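Local coordinates for tail spike protein (Acinetobacter phage vB_AbaP_AS12, PDB 6EU4) that probably recognises and cleaves the capsular polysaccharide of Acinetobacter baumannii as a trimeric, beta-helical phage tailspike, at residues Arg162-Lys167 with Gly184-Gln189; Pro130-Ser135 with Val178-Val183. All coordinates share one frame; numbering follows the deposited sequence.

Contact 1: residues Arg162-Lys167 with Gly184-Gln189; sequences RTINGK and GDWYAQ
The side-chain amide of Asn165 lies flat on the indole of Trp186, the two planes only 9° apart, and the chains run obliquely over one another. CB of Asn165 sits above the five-membered ring in a CH-pi contact, 3.5 Å from its centroid. CG lies over the same face, between CE2 and CZ2, and the amide spreads above the six-membered ring, where OD1 comes 3.3 Å from CZ2 of Trp186 and ND2 lies near CZ3. Asn165 is the first of the two central residues of a type I' turn, Ile164 to Lys167, that closes the hairpin of strands 161-164 and 167-170. With CG opposite the backbone N (chi1 -171°), its amide reaches outward from the turn across the indole. Next to the stack, Ile164 CG2 meets CD1 of Trp186 at 4.0 Å and approaches Asp185 O at 3.7 Å, while Ile164 CD1 lies over the centre of the Arg162 guanidinium. The extended Arg162 chain carries that group to the 184-189 loop, where a water in its plane accepts from NH2 at 2.8 Å. The same water donates to Asp185 O at 2.7 Å and weakly accepts from Gly184 N. Arg162 NH1 also bonds directly to Pro181 O, and NH2 to Arg182 O. The hairpin thus meets the loop through an amide-on-indole stack with its CH-pi contact, apolar packing of Ile164 and one bridging water, while the arginine's direct bonds go to carbonyls just before the loop.

Contact 2: residues Pro130-Ser135 with Val178-Val183; sequences PVYYNS and VAIPRV
Asn134 and Ile180 meet just beyond a short parallel pairing, in which Val178 N bonds to Val131 O, Tyr133 N to Val178 O and Ile180 N to Tyr133 O. Followed outward, the Asn134 side chain starts with CB packed on CG of Arg182 at 3.9 Å and near Ile180 O. CG, beside the backbone N (chi1 -57°), turns the amide back over the 178-183 segment; OD1 lies at the edge of the Tyr132 ring, in its plane. At the tip ND2 gives Ile180 O a straight bond of 2.9 Å (170° at the hydrogen), staying in its own amide plane but arriving from above the carbonyl plane. Tyr132 CB packs on Ile180 CD1 at 3.7 Å, whereas Tyr133, on the sheet face of Ala179 and opposite Tyr132 and Val178, lays its ring over Ala179 CA. Farther along, CB of Ser135 sits over a face of the Arg182 guanidinium; water joins Ser135 OG to Arg182 N, and the OG also accepts from Gln189 N. NH2 of Arg182 makes a salt bridge to Asp146 of the second subunit. Between these successive rungs of the parallel beta-helix the asparagine amide therefore takes over strand pairing, satisfying a carbonyl beyond the regular pattern.

The centres of contacts 1 and 2 lie 11 Å apart, and their segments alternate along the chain: 130-135, 162-167, 178-183, then 184-189. Contact 2 belongs to the parallel beta-helix, pairing strand 131-133 with strand 175-179; contact 1 lies outside it, where the hairpin 161-170, inserted between those strands, folds back on the chain leading to strand 188-189. The segments 178-183 and 184-189 are continuous, so one connection serves both contacts. Arg162 bridges them through its bonds to the 178-183 carbonyls, tying the hairpin to the chain that leaves the beta-helix, while Ala188 CB packs against Asn134 O. Leu145 of the second subunit packs on Gln189, Ser135 and Arg182, placing this region beside the subunit interface.

Contact 1: residues Arg162-Lys167 with Gly184-Gln189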
ATOM      1  N   ARG A 162       1.076  39.249  12.008  1.00 19.79           N
ATOM      2  CA  ARG A 162      -0.365  39.048  11.947  1.00 20.42           C
ATOM      3  C   ARG A 162      -0.786  37.918  12.883  1.00 18.01           C
ATOM      4  O   ARG A 162      -0.193  36.832  12.864  1.00 18.72           O
ATOM      5  CB  ARG A 162      -0.782  38.734  10.511  1.00 24.40           C
ATOM      6  CG  ARG A 162      -2.223  38.373  10.343  1.00 24.98           C
ATOM      7  CD  ARG A 162      -2.494  37.901   8.911  1.00 26.83           C
ATOM      8  NE  ARG A 162      -3.727  37.137   8.849  1.00 29.37           N
ATOM      9  CZ  ARG A 162      -4.133  36.445   7.782  1.00 30.58           C
ATOM     10  NH1 ARG A 162      -3.403  36.432   6.677  1.00 30.13           N
ATOM     11  NH2 ARG A 162      -5.275  35.769   7.825  1.00 31.85           N
ATOM     12  N   THR A 163      -1.832  38.160  13.679  1.00 18.53           N
ATOM     13  CA  THR A 163      -2.356  37.139  14.580  1.00 17.40           C
ATOM     14  C   THR A 163      -3.376  36.292  13.838  1.00 18.05           C
ATOM     15  O   THR A 163      -4.362  36.819  13.309  1.00 18.81           O
ATOM     16  CB  THR A 163      -2.994  37.762  15.820  1.00 18.03           C
ATOM     17  OG1 THR A 163      -1.989  38.462  16.549  1.00 18.57           O
ATOM     18  CG2 THR A 163      -3.618  36.691  16.718  1.00 18.79           C
ATOM     19  N   ILE A 164      -3.135  34.985  13.824  1.00 16.54           N
ATOM     20  CA  ILE A 164      -4.004  34.003  13.193  1.00 18.02           C
ATOM     21  C   ILE A 164      -4.326  32.951  14.244  1.00 17.24           C
ATOM     22  O   ILE A 164      -3.414  32.302  14.775  1.00 17.28           O
ATOM     23  CB  ILE A 164      -3.335  33.347  11.974  1.00 15.59           C
ATOM     24  CG1 ILE A 164      -2.876  34.407  10.974  1.00 17.82           C
ATOM     25  CG2 ILE A 164      -4.298  32.357  11.336  1.00 16.47           C
ATOM     26  CD1 ILE A 164      -2.137  33.828   9.736  1.00 19.95           C
ATOM     27  N   ASN A 165      -5.608  32.786  14.552  1.00 17.22           N
ATOM     28  CA  ASN A 165      -6.037  31.787  15.530  1.00 16.27           C
ATOM     29  C   ASN A 165      -5.180  31.867  16.801  1.00 19.38           C
ATOM     30  O   ASN A 165      -4.678  30.866  17.308  1.00 19.82           O
ATOM     31  CB  ASN A 165      -5.974  30.393  14.921  1.00 17.38           C
ATOM     32  CG  ASN A 165      -6.618  29.322  15.798  1.00 21.10           C
ATOM     33  OD1 ASN A 165      -7.473  29.608  16.622  1.00 20.50           O
ATOM     34  ND2 ASN A 165      -6.203  28.062  15.593  1.00 25.80           N
ATOM     35  N   GLY A 166      -4.985  33.092  17.291  1.00 17.41           N
ATOM     36  CA  GLY A 166      -4.295  33.333  18.549  1.00 18.53           C
ATOM     37  C   GLY A 166      -2.782  33.327  18.497  1.00 18.76           C
ATOM     38  O   GLY A 166      -2.151  33.571  19.539  1.00 17.45           O
ATOM     39  N   LYS A 167      -2.178  33.096  17.336  1.00 17.57           N
ATOM     40  CA  LYS A 167      -0.725  32.997  17.205  1.00 16.70           C
ATOM     41  C   LYS A 167      -0.211  34.081  16.270  1.00 18.23           C
ATOM     42  O   LYS A 167      -0.772  34.309  15.196  1.00 18.91           O
ATOM     43  CB  LYS A 167      -0.291  31.618  16.667  1.00 19.35           C
ATOM     44  CG  LYS A 167      -0.806  30.445  17.489  1.00 19.34           C
ATOM     45  CD  LYS A 167      -0.258  30.468  18.890  1.00 21.57           C
ATOM     46  CE  LYS A 167      -0.628  29.202  19.650  1.00 28.16           C
ATOM     47  NZ  LYS A 167       0.060  29.213  20.978  1.00 32.48           N
ATOM     48  N   GLY A 184      -9.051  36.561   8.193  1.00 24.64           N
ATOM     49  CA  GLY A 184     -10.155  35.851   8.807  1.00 25.59           C
ATOM     50  C   GLY A 184     -10.060  34.340   8.744  1.00 25.09           C
ATOM     51  O   GLY A 184     -10.770  33.656   9.499  1.00 25.57           O
ATOM     52  N   ASP A 185      -9.226  33.798   7.861  1.00 21.14           N
ATOM     53  CA  ASP A 185      -9.050  32.360   7.717  1.00 17.55           C
ATOM     54  C   ASP A 185      -7.777  31.911   8.440  1.00 18.25           C
ATOM     55  O   ASP A 185      -6.899  32.720   8.752  1.00 20.55           O
ATOM     56  CB  ASP A 185      -8.952  31.961   6.244  1.00 18.07           C
ATOM     57  CG  ASP A 185     -10.271  32.094   5.505  1.00 21.82           C
ATOM     58  OD1 ASP A 185     -11.325  32.264   6.159  1.00 22.11           O
ATOM     59  OD2 ASP A 185     -10.242  32.039   4.258  1.00 21.62           O
ATOM     60  N   TRP A 186      -7.673  30.595   8.675  1.00 16.26           N
ATOM     61  CA  TRP A 186      -6.462  30.040   9.259  1.00 15.49           C
ATOM     62  C   TRP A 186      -5.521  29.408   8.243  1.00 16.60           C
ATOM     63  O   TRP A 186      -4.331  29.281   8.542  1.00 15.88           O
ATOM     64  CB  TRP A 186      -6.791  28.987  10.324  1.00 15.36           C
ATOM     65  CG  TRP A 186      -7.630  29.473  11.451  1.00 19.18           C
ATOM     66  CD1 TRP A 186      -7.922  30.761  11.765  1.00 21.41           C
ATOM     67  CD2 TRP A 186      -8.302  28.662  12.413  1.00 22.57           C
ATOM     68  NE1 TRP A 186      -8.744  30.807  12.857  1.00 23.07           N
ATOM     69  CE2 TRP A 186      -8.988  29.529  13.280  1.00 24.23           C
ATOM     70  CE3 TRP A 186      -8.390  27.282  12.623  1.00 26.24           C
ATOM     71  CZ2 TRP A 186      -9.752  29.065  14.350  1.00 27.63           C
ATOM     72  CZ3 TRP A 186      -9.155  26.822  13.680  1.00 28.55           C
ATOM     73  CH2 TRP A 186      -9.820  27.710  14.531  1.00 27.56           C
ATOM     74  N   TYR A 187      -6.007  29.007   7.060  1.00 13.90           N
ATOM     75  CA  TYR A 187      -5.205  28.261   6.102  1.00 13.43           C
ATOM     76  C   TYR A 187      -5.323  28.884   4.716  1.00 15.30           C
ATOM     77  O   TYR A 187      -6.387  29.384   4.330  1.00 15.30           O
ATOM     78  CB  TYR A 187      -5.638  26.774   6.038  1.00 16.65           C
ATOM     79  CG  TYR A 187      -5.460  26.087   7.366  1.00 15.98           C
ATOM     80  CD1 TYR A 187      -4.242  25.514   7.706  1.00 16.50           C
ATOM     81  CD2 TYR A 187      -6.500  26.021   8.283  1.00 16.60           C
ATOM     82  CE1 TYR A 187      -4.054  24.913   8.936  1.00 18.23           C
ATOM     83  CE2 TYR A 187      -6.319  25.424   9.517  1.00 17.25           C
ATOM     84  CZ  TYR A 187      -5.094  24.876   9.838  1.00 18.36           C
ATOM     85  OH  TYR A 187      -4.919  24.273  11.066  1.00 20.94           O
ATOM     86  N   ALA A 188      -4.228  28.826   3.964  1.00 16.32           N
ATOM     87  CA  ALA A 188      -4.265  29.064   2.524  1.00 15.30           C
ATOM     88  C   ALA A 188      -4.759  27.770   1.892  1.00 14.22           C
ATOM     89  O   ALA A 188      -4.067  26.741   1.938  1.00 14.16           O
ATOM     90  CB  ALA A 188      -2.885  29.469   2.007  1.00 16.12           C
ATOM     91  N   GLN A 189      -5.968  27.791   1.344  1.00 14.14           N
ATOM     92  CA  GLN A 189      -6.646  26.541   1.045  1.00 12.92           C
ATOM     93  C   GLN A 189      -7.325  26.574  -0.317  1.00 14.10           C
ATOM     94  O   GLN A 189      -7.534  27.629  -0.917  1.00 13.40           O
ATOM     95  CB  GLN A 189      -7.681  26.214   2.115  1.00 13.08           C
ATOM     96  CG  GLN A 189      -8.766  27.233   2.307  1.00 16.57           C
ATOM     97  CD  GLN A 189      -9.750  26.765   3.352  1.00 21.21           C
ATOM     98  OE1 GLN A 189      -9.509  26.915   4.554  1.00 22.83           O
ATOM     99  NE2 GLN A 189     -10.843  26.140   2.905  1.00 18.98           N
TER
HETATM  100  O   HOH W   1      -6.943  35.125   9.950  1.00 33.56           O

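Contact 2: residues Pro130-Ser135 with Val178-Val183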
ATOM      1  N   PRO A 130       9.468  37.917  -2.929  1.00 16.13           N
ATOM      2  CA  PRO A 130       8.555  36.774  -3.008  1.00 14.98           C
ATOM      3  C   PRO A 130       7.208  37.223  -3.557  1.00 16.48           C
ATOM      4  O   PRO A 130       6.823  38.391  -3.441  1.00 18.56           O
ATOM      5  CB  PRO A 130       8.432  36.305  -1.547  1.00 16.73           C
ATOM      6  CG  PRO A 130       9.551  37.015  -0.807  1.00 15.00           C
ATOM      7  CD  PRO A 130       9.735  38.296  -1.531  1.00 16.43           C
ATOM      8  N   VAL A 131       6.470  36.268  -4.123  1.00 16.47           N
ATOM      9  CA  VAL A 131       5.082  36.482  -4.516  1.00 16.49           C
ATOM     10  C   VAL A 131       4.231  35.517  -3.713  1.00 16.52           C
ATOM     11  O   VAL A 131       4.666  34.399  -3.419  1.00 15.75           O
ATOM     12  CB  VAL A 131       4.860  36.306  -6.031  1.00 17.05           C
ATOM     13  CG1 VAL A 131       5.668  37.383  -6.790  1.00 18.37           C
ATOM     14  CG2 VAL A 131       5.251  34.903  -6.518  1.00 18.82           C
ATOM     15  N   TYR A 132       3.053  35.972  -3.310  1.00 18.23           N
ATOM     16  CA  TYR A 132       2.202  35.174  -2.449  1.00 17.35           C
ATOM     17  C   TYR A 132       0.877  34.859  -3.129  1.00 16.62           C
ATOM     18  O   TYR A 132       0.433  35.541  -4.057  1.00 17.12           O
ATOM     19  CB  TYR A 132       1.968  35.886  -1.104  1.00 17.63           C
ATOM     20  CG  TYR A 132       1.119  37.137  -1.185  1.00 18.31           C
ATOM     21  CD1 TYR A 132      -0.272  37.066  -1.165  1.00 20.58           C
ATOM     22  CD2 TYR A 132       1.711  38.388  -1.290  1.00 21.01           C
ATOM     23  CE1 TYR A 132      -1.046  38.221  -1.247  1.00 23.39           C
ATOM     24  CE2 TYR A 132       0.942  39.537  -1.370  1.00 24.40           C
ATOM     25  CZ  TYR A 132      -0.429  39.437  -1.341  1.00 25.64           C
ATOM     26  OH  TYR A 132      -1.196  40.565  -1.433  1.00 30.26           O
ATOM     27  N   TYR A 133       0.259  33.785  -2.656  1.00 15.19           N
ATOM     28  CA  TYR A 133      -1.091  33.442  -3.044  1.00 15.75           C
ATOM     29  C   TYR A 133      -1.883  33.145  -1.782  1.00 16.43           C
ATOM     30  O   TYR A 133      -1.311  32.811  -0.743  1.00 17.89           O
ATOM     31  CB  TYR A 133      -1.097  32.249  -4.009  1.00 15.17           C
ATOM     32  CG  TYR A 133      -0.492  30.960  -3.455  1.00 14.33           C
ATOM     33  CD1 TYR A 133       0.884  30.762  -3.422  1.00 15.98           C
ATOM     34  CD2 TYR A 133      -1.307  29.923  -2.998  1.00 14.02           C
ATOM     35  CE1 TYR A 133       1.426  29.586  -2.926  1.00 16.94           C
ATOM     36  CE2 TYR A 133      -0.758  28.740  -2.499  1.00 15.27           C
ATOM     37  CZ  TYR A 133       0.603  28.580  -2.462  1.00 16.46           C
ATOM     38  OH  TYR A 133       1.151  27.409  -1.975  1.00 16.54           O
ATOM     39  N   ASN A 134      -3.217  33.270  -1.882  1.00 14.99           N
ATOM     40  CA  ASN A 134      -4.088  33.072  -0.736  1.00 14.52           C
ATOM     41  C   ASN A 134      -4.856  31.788  -0.921  1.00 15.87           C
ATOM     42  O   ASN A 134      -4.316  30.698  -0.650  1.00 14.72           O
ATOM     43  CB  ASN A 134      -5.013  34.288  -0.540  1.00 17.46           C
ATOM     44  CG  ASN A 134      -4.257  35.595  -0.364  1.00 20.35           C
ATOM     45  OD1 ASN A 134      -4.548  36.580  -1.049  1.00 19.90           O
ATOM     46  ND2 ASN A 134      -3.306  35.625   0.569  1.00 19.39           N
ATOM     47  N   SER A 135      -6.119  31.828  -1.336  1.00 15.98           N
ATOM     48  CA  SER A 135      -6.960  30.645  -1.421  1.00 15.04           C
ATOM     49  C   SER A 135      -7.717  30.651  -2.738  1.00 15.38           C
ATOM     50  O   SER A 135      -7.844  31.682  -3.403  1.00 16.56           O
ATOM     51  CB  SER A 135      -7.925  30.595  -0.228  1.00 16.11           C
ATOM     52  OG  SER A 135      -7.179  30.343   0.953  1.00 16.68           O
ATOM     53  N   VAL A 178       5.043  32.251  -1.428  1.00 14.57           N
ATOM     54  CA  VAL A 178       4.550  32.160  -0.057  1.00 14.92           C
ATOM     55  C   VAL A 178       3.041  31.960  -0.090  1.00 15.43           C
ATOM     56  O   VAL A 178       2.333  32.706  -0.775  1.00 16.70           O
ATOM     57  CB  VAL A 178       4.885  33.430   0.751  1.00 15.54           C
ATOM     58  CG1 VAL A 178       4.402  33.313   2.206  1.00 16.16           C
ATOM     59  CG2 VAL A 178       6.384  33.720   0.688  1.00 14.61           C
ATOM     60  N   ALA A 179       2.552  30.973   0.658  1.00 12.98           N
ATOM     61  CA  ALA A 179       1.120  30.763   0.847  1.00 13.33           C
ATOM     62  C   ALA A 179       0.685  31.494   2.113  1.00 15.51           C
ATOM     63  O   ALA A 179       1.264  31.275   3.180  1.00 15.00           O
ATOM     64  CB  ALA A 179       0.798  29.272   0.976  1.00 13.79           C
ATOM     65  N   ILE A 180      -0.322  32.353   1.991  1.00 13.77           N
ATOM     66  CA  ILE A 180      -0.811  33.171   3.104  1.00 14.16           C
ATOM     67  C   ILE A 180      -2.332  33.040   3.212  1.00 15.37           C
ATOM     68  O   ILE A 180      -3.038  33.272   2.219  1.00 15.61           O
ATOM     69  CB  ILE A 180      -0.418  34.651   2.919  1.00 15.90           C
ATOM     70  CG1 ILE A 180       1.088  34.792   2.723  1.00 14.53           C
ATOM     71  CG2 ILE A 180      -0.938  35.498   4.088  1.00 17.50           C
ATOM     72  CD1 ILE A 180       1.610  36.259   2.574  1.00 15.74           C
ATOM     73  N   PRO A 181      -2.902  32.747   4.385  1.00 14.64           N
ATOM     74  CA  PRO A 181      -4.368  32.675   4.471  1.00 15.77           C
ATOM     75  C   PRO A 181      -5.012  34.027   4.201  1.00 17.45           C
ATOM     76  O   PRO A 181      -4.468  35.088   4.528  1.00 18.35           O
ATOM     77  CB  PRO A 181      -4.631  32.221   5.919  1.00 16.29           C
ATOM     78  CG  PRO A 181      -3.326  31.620   6.364  1.00 16.16           C
ATOM     79  CD  PRO A 181      -2.268  32.417   5.667  1.00 15.69           C
ATOM     80  N   ARG A 182      -6.205  33.975   3.614  1.00 17.99           N
ATOM     81  CA  ARG A 182      -7.054  35.163   3.577  1.00 18.83           C
ATOM     82  C   ARG A 182      -7.278  35.693   4.987  1.00 20.58           C
ATOM     83  O   ARG A 182      -7.244  34.948   5.967  1.00 19.71           O
ATOM     84  CB  ARG A 182      -8.400  34.838   2.940  1.00 19.49           C
ATOM     85  CG  ARG A 182      -8.371  34.432   1.482  1.00 20.43           C
ATOM     86  CD  ARG A 182      -9.795  33.957   1.072  1.00 22.19           C
ATOM     87  NE  ARG A 182      -9.938  33.784  -0.365  1.00 23.63           N
ATOM     88  CZ  ARG A 182     -11.036  33.317  -0.956  1.00 23.00           C
ATOM     89  NH1 ARG A 182     -12.086  32.944  -0.236  1.00 24.91           N
ATOM     90  NH2 ARG A 182     -11.075  33.215  -2.276  1.00 24.64           N
ATOM     91  N   VAL A 183      -7.509  37.004   5.092  1.00 25.02           N
ATOM     92  CA  VAL A 183      -7.811  37.600   6.391  1.00 26.63           C
ATOM     93  C   VAL A 183      -9.088  36.985   6.929  1.00 23.93           C
ATOM     94  O   VAL A 183     -10.084  36.849   6.210  1.00 26.62           O
ATOM     95  CB  VAL A 183      -7.908  39.131   6.275  1.00 33.80           C
ATOM     96  CG1 VAL A 183      -6.564  39.709   5.891  1.00 34.84           C
ATOM     97  CG2 VAL A 183      -8.970  39.536   5.257  1.00 38.27           C
TER
HETATM   98  O   HOH W   2      -7.806  31.492   3.300  1.00 16.22           O
HETATM   99  O   HOH W   3      -7.838  34.252  -2.287  1.00 24.18           O
HETATM  100  O   HOH W   4      -9.430  34.414  -4.778  1.00 52.21           O